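Long-range contact in DNA protection during starvation protein (Mycobacterium smegmatis, PDB 2YW6), which assembles into a hollow dodecamer that binds DNA and probably protects it by oxidising ferrous iron with hydrogen peroxide and storing the ferric mineral: residues Val17-Asn29 and Val68-Gly81. Residues are numbered along the deposited sequence; the frame is centred on the assembly and turned at random.
Sequences VADLLQKQLSTYN and VAERIATLGKSPKG
In the four-helix bundle of the ferritin-like fold, the first two long helices pack antiparallel through Leu-21, Val-68 and Ile-72, with segment axes 9.2 Å apart at closest approach. Each of these side chains acts as a knob in a hole of the facing helix. Leu-21 sits among Val-68, Arg-71, Ile-72 and Leu-75, its CB lying 3.5 Å from Ile-72 CG1 while CD1 reaches the aliphatic part of Arg-71. With CG1 anti to the carbonyl carbon (chi1 -68°), Ile-72 extends CD1 to within 3.4 Å of the backbone N of Gln-22. Val-68 divides its branches: CG1 lies against Leu-21 and Leu-25, and CG2 meets the ring edge of Tyr-28, 3.4 Å from CE1. Helix 47-75 then closes in a Schellman motif, with Gly-76 at positive phi, and the chain doubles back along helix 12-41. There the amide of Gln-22, turned by a bend at chi2 (63°), grips the backbone of Lys-80 twice: OE1 accepts from Lys-80 N at 3.2 Å, and NE2 donates to Lys-80 O at 3.2 Å, in the carbonyl plane and on a lone pair. Lys-80 itself carries its amine to Glu-98 of a second subunit. Arg-71 pairs with Asp-131 and with Glu-146 of a third subunit, while neighbouring Glu-70 is a probable iron ligand, by analogy with related Dps proteins.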
loop_
_atom_site.group_PDB
_atom_site.type_symbol
_atom_site.label_atom_id
_atom_site.label_comp_id
_atom_site.label_asym_id
_atom_site.label_seq_id
_atom_site.Cartn_x
_atom_site.Cartn_y
_atom_site.Cartn_z
ATOM N N VAL B 17 29.736 19.367 22.107
ATOM C CA VAL B 17 29.086 18.808 20.934
ATOM C C VAL B 17 27.636 19.298 20.914
ATOM O O VAL B 17 27.118 19.731 19.877
ATOM C CB VAL B 17 29.081 17.271 20.981
ATOM C CG1 VAL B 17 28.490 16.717 19.700
ATOM C CG2 VAL B 17 30.487 16.750 21.192
ATOM N N ALA B 18 26.993 19.227 22.079
ATOM C CA ALA B 18 25.602 19.644 22.227
ATOM C C ALA B 18 25.411 21.077 21.732
ATOM O O ALA B 18 24.385 21.397 21.126
ATOM C CB ALA B 18 25.156 19.507 23.702
ATOM N N ASP B 19 26.398 21.932 21.976
ATOM C CA ASP B 19 26.324 23.317 21.523
ATOM C C ASP B 19 26.413 23.390 20.001
ATOM O O ASP B 19 25.624 24.090 19.358
ATOM C CB ASP B 19 27.441 24.136 22.159
ATOM C CG ASP B 19 27.247 24.303 23.644
ATOM O OD1 ASP B 19 28.054 25.003 24.280
ATOM O OD2 ASP B 19 26.276 23.730 24.178
ATOM N N LEU B 20 27.375 22.666 19.431
ATOM C CA LEU B 20 27.543 22.629 17.986
ATOM C C LEU B 20 26.230 22.242 17.331
ATOM O O LEU B 20 25.833 22.837 16.327
ATOM C CB LEU B 20 28.589 21.596 17.590
ATOM C CG LEU B 20 30.051 21.996 17.497
ATOM C CD1 LEU B 20 30.852 20.806 16.967
ATOM C CD2 LEU B 20 30.199 23.174 16.569
ATOM N N LEU B 21 25.561 21.234 17.897
ATOM C CA LEU B 21 24.294 20.767 17.338
ATOM C C LEU B 21 23.176 21.806 17.429
ATOM O O LEU B 21 22.373 21.933 16.504
ATOM C CB LEU B 21 23.856 19.460 17.999
ATOM C CG LEU B 21 24.725 18.249 17.656
ATOM C CD1 LEU B 21 24.240 17.044 18.450
ATOM C CD2 LEU B 21 24.673 17.974 16.147
ATOM N N GLN B 22 23.127 22.545 18.530
ATOM C CA GLN B 22 22.100 23.567 18.686
ATOM C C GLN B 22 22.193 24.564 17.536
ATOM O O GLN B 22 21.173 24.998 16.994
ATOM C CB GLN B 22 22.269 24.300 20.012
ATOM C CG GLN B 22 21.263 25.405 20.210
ATOM C CD GLN B 22 19.844 24.878 20.255
ATOM O OE1 GLN B 22 19.521 24.025 21.083
ATOM N NE2 GLN B 22 18.988 25.383 19.367
ATOM N N LYS B 23 23.418 24.947 17.187
ATOM C CA LYS B 23 23.639 25.867 16.075
ATOM C C LYS B 23 22.984 25.247 14.845
ATOM O O LYS B 23 22.220 25.896 14.133
ATOM C CB LYS B 23 25.141 26.040 15.786
ATOM C CG LYS B 23 25.836 27.164 16.523
ATOM C CD LYS B 23 25.969 26.864 17.989
ATOM C CE LYS B 23 26.817 27.917 18.681
ATOM N NZ LYS B 23 27.162 27.507 20.074
ATOM N N GLN B 24 23.308 23.980 14.603
ATOM C CA GLN B 24 22.773 23.262 13.462
ATOM C C GLN B 24 21.246 23.222 13.521
ATOM O O GLN B 24 20.573 23.424 12.507
ATOM C CB GLN B 24 23.345 21.842 13.429
ATOM C CG GLN B 24 23.226 21.164 12.069
ATOM C CD GLN B 24 24.214 21.702 11.034
ATOM O OE1 GLN B 24 24.824 22.763 11.220
ATOM N NE2 GLN B 24 24.367 20.972 9.934
ATOM N N LEU B 25 20.707 22.968 14.709
ATOM C CA LEU B 25 19.267 22.902 14.900
ATOM C C LEU B 25 18.567 24.190 14.441
ATOM O O LEU B 25 17.558 24.139 13.730
ATOM C CB LEU B 25 18.949 22.650 16.376
ATOM C CG LEU B 25 17.642 21.963 16.793
ATOM C CD1 LEU B 25 17.166 22.569 18.095
ATOM C CD2 LEU B 25 16.565 22.114 15.731
ATOM N N SER B 26 19.093 25.339 14.851
ATOM C CA SER B 26 18.489 26.609 14.472
ATOM C C SER B 26 18.609 26.871 12.974
ATOM O O SER B 26 17.706 27.451 12.365
ATOM C CB SER B 26 19.127 27.755 15.262
ATOM O OG SER B 26 19.049 27.495 16.652
ATOM N N THR B 27 19.721 26.447 12.379
ATOM C CA THR B 27 19.933 26.629 10.944
ATOM C C THR B 27 18.913 25.822 10.151
ATOM O O THR B 27 18.401 26.292 9.131
ATOM C CB THR B 27 21.338 26.179 10.511
ATOM O OG1 THR B 27 22.304 27.116 10.995
ATOM C CG2 THR B 27 21.431 26.090 8.987
ATOM N N TYR B 28 18.636 24.602 10.612
ATOM C CA TYR B 28 17.661 23.744 9.952
ATOM C C TYR B 28 16.268 24.342 10.070
ATOM O O TYR B 28 15.548 24.446 9.078
ATOM C CB TYR B 28 17.668 22.345 10.567
ATOM C CG TYR B 28 18.886 21.504 10.224
ATOM C CD1 TYR B 28 19.162 20.320 10.923
ATOM C CD2 TYR B 28 19.733 21.857 9.167
ATOM C CE1 TYR B 28 20.257 19.516 10.577
ATOM C CE2 TYR B 28 20.825 21.064 8.814
ATOM C CZ TYR B 28 21.081 19.892 9.518
ATOM O OH TYR B 28 22.164 19.117 9.175
ATOM N N ASN B 29 15.885 24.744 11.278
ATOM C CA ASN B 29 14.563 25.327 11.467
ATOM C C ASN B 29 14.400 26.542 10.561
ATOM O O ASN B 29 13.397 26.669 9.835
ATOM C CB ASN B 29 14.351 25.748 12.922
ATOM C CG ASN B 29 14.216 24.562 13.857
ATOM O OD1 ASN B 29 13.904 23.459 13.428
ATOM N ND2 ASN B 29 14.433 24.793 15.146
ATOM N N VAL B 68 18.762 16.071 14.850
ATOM C CA VAL B 68 19.667 16.938 15.573
ATOM C C VAL B 68 19.126 17.261 16.971
ATOM O O VAL B 68 19.864 17.186 17.953
ATOM C CB VAL B 68 19.920 18.235 14.778
ATOM C CG1 VAL B 68 20.687 19.229 15.604
ATOM C CG2 VAL B 68 20.728 17.908 13.537
ATOM N N ALA B 69 17.837 17.591 17.062
ATOM C CA ALA B 69 17.236 17.919 18.347
ATOM C C ALA B 69 17.244 16.728 19.292
ATOM O O ALA B 69 17.627 16.851 20.452
ATOM C CB ALA B 69 15.817 18.424 18.157
ATOM N N GLU B 70 16.826 15.568 18.816
ATOM C CA GLU B 70 16.825 14.415 19.695
ATOM C C GLU B 70 18.249 14.006 20.119
ATOM O O GLU B 70 18.433 13.346 21.142
ATOM C CB GLU B 70 16.079 13.260 19.035
ATOM C CG GLU B 70 14.675 13.675 18.616
ATOM C CD GLU B 70 13.682 12.531 18.592
ATOM O OE1 GLU B 70 14.104 11.364 18.408
ATOM O OE2 GLU B 70 12.472 12.807 18.741
ATOM N N ARG B 71 19.247 14.421 19.343
ATOM C CA ARG B 71 20.632 14.094 19.658
ATOM C C ARG B 71 21.123 15.032 20.770
ATOM O O ARG B 71 21.913 14.638 21.627
ATOM C CB ARG B 71 21.507 14.220 18.399
ATOM C CG ARG B 71 22.967 13.787 18.575
ATOM C CD ARG B 71 23.072 12.350 19.091
ATOM N NE ARG B 71 24.458 11.914 19.270
ATOM C CZ ARG B 71 24.820 10.783 19.871
ATOM N NH1 ARG B 71 23.908 9.951 20.352
ATOM N NH2 ARG B 71 26.101 10.476 19.992
ATOM N N ILE B 72 20.641 16.269 20.764
ATOM C CA ILE B 72 21.022 17.218 21.800
ATOM C C ILE B 72 20.470 16.703 23.138
ATOM O O ILE B 72 21.194 16.628 24.131
ATOM C CB ILE B 72 20.474 18.640 21.486
ATOM C CG1 ILE B 72 21.203 19.210 20.257
ATOM C CG2 ILE B 72 20.640 19.560 22.701
ATOM C CD1 ILE B 72 20.682 20.558 19.781
ATOM N N ALA B 73 19.198 16.325 23.157
ATOM C CA ALA B 73 18.589 15.801 24.373
ATOM C C ALA B 73 19.296 14.524 24.829
ATOM O O ALA B 73 19.524 14.341 26.027
ATOM C CB ALA B 73 17.092 15.522 24.150
ATOM N N THR B 74 19.639 13.643 23.884
ATOM C CA THR B 74 20.320 12.386 24.220
ATOM C C THR B 74 21.661 12.700 24.872
ATOM O O THR B 74 22.119 11.972 25.753
ATOM C CB THR B 74 20.582 11.489 22.971
ATOM O OG1 THR B 74 19.341 11.153 22.350
ATOM C CG2 THR B 74 21.299 10.192 23.370
ATOM N N LEU B 75 22.286 13.788 24.442
ATOM C CA LEU B 75 23.568 14.166 25.010
ATOM C C LEU B 75 23.405 14.748 26.416
ATOM O O LEU B 75 24.325 14.691 27.227
ATOM C CB LEU B 75 24.276 15.158 24.088
ATOM C CG LEU B 75 24.737 14.527 22.773
ATOM C CD1 LEU B 75 25.399 15.566 21.894
ATOM C CD2 LEU B 75 25.701 13.406 23.075
ATOM N N GLY B 76 22.233 15.303 26.705
ATOM C CA GLY B 76 21.999 15.853 28.026
ATOM C C GLY B 76 21.502 17.286 28.101
ATOM O O GLY B 76 21.068 17.731 29.163
ATOM N N LYS B 77 21.560 18.028 27.003
ATOM C CA LYS B 77 21.091 19.404 27.039
ATOM C C LYS B 77 19.662 19.486 26.522
ATOM O O LYS B 77 19.102 18.503 26.039
ATOM C CB LYS B 77 22.043 20.306 26.227
ATOM C CG LYS B 77 21.621 21.777 26.073
ATOM C CD LYS B 77 20.921 22.343 27.331
ATOM C CE LYS B 77 21.746 22.227 28.584
ATOM N NZ LYS B 77 20.826 22.513 29.724
ATOM N N SER B 78 19.073 20.664 26.654
ATOM C CA SER B 78 17.714 20.929 26.216
ATOM C C SER B 78 17.765 21.692 24.895
ATOM O O SER B 78 18.292 22.810 24.828
ATOM C CB SER B 78 16.987 21.745 27.291
ATOM O OG SER B 78 15.811 22.344 26.790
ATOM N N PRO B 79 17.256 21.078 23.817
ATOM C CA PRO B 79 17.245 21.712 22.492
ATOM C C PRO B 79 16.154 22.774 22.390
ATOM O O PRO B 79 15.094 22.636 23.001
ATOM C CB PRO B 79 17.018 20.532 21.546
ATOM C CG PRO B 79 16.189 19.595 22.361
ATOM C CD PRO B 79 16.827 19.667 23.733
ATOM N N LYS B 80 16.415 23.840 21.640
ATOM C CA LYS B 80 15.432 24.920 21.484
ATOM C C LYS B 80 14.968 25.103 20.056
ATOM O O LYS B 80 15.777 25.334 19.160
ATOM C CB LYS B 80 15.992 26.257 21.969
ATOM C CG LYS B 80 16.170 26.373 23.460
ATOM C CD LYS B 80 17.442 25.711 23.905
ATOM C CE LYS B 80 17.661 25.962 25.378
ATOM N NZ LYS B 80 16.550 25.393 26.184
ATOM N N GLY B 81 13.656 25.038 19.859
ATOM C CA GLY B 81 13.093 25.179 18.528
ATOM C C GLY B 81 12.140 26.344 18.357
ATOM O O GLY B 81 11.554 26.529 17.287
#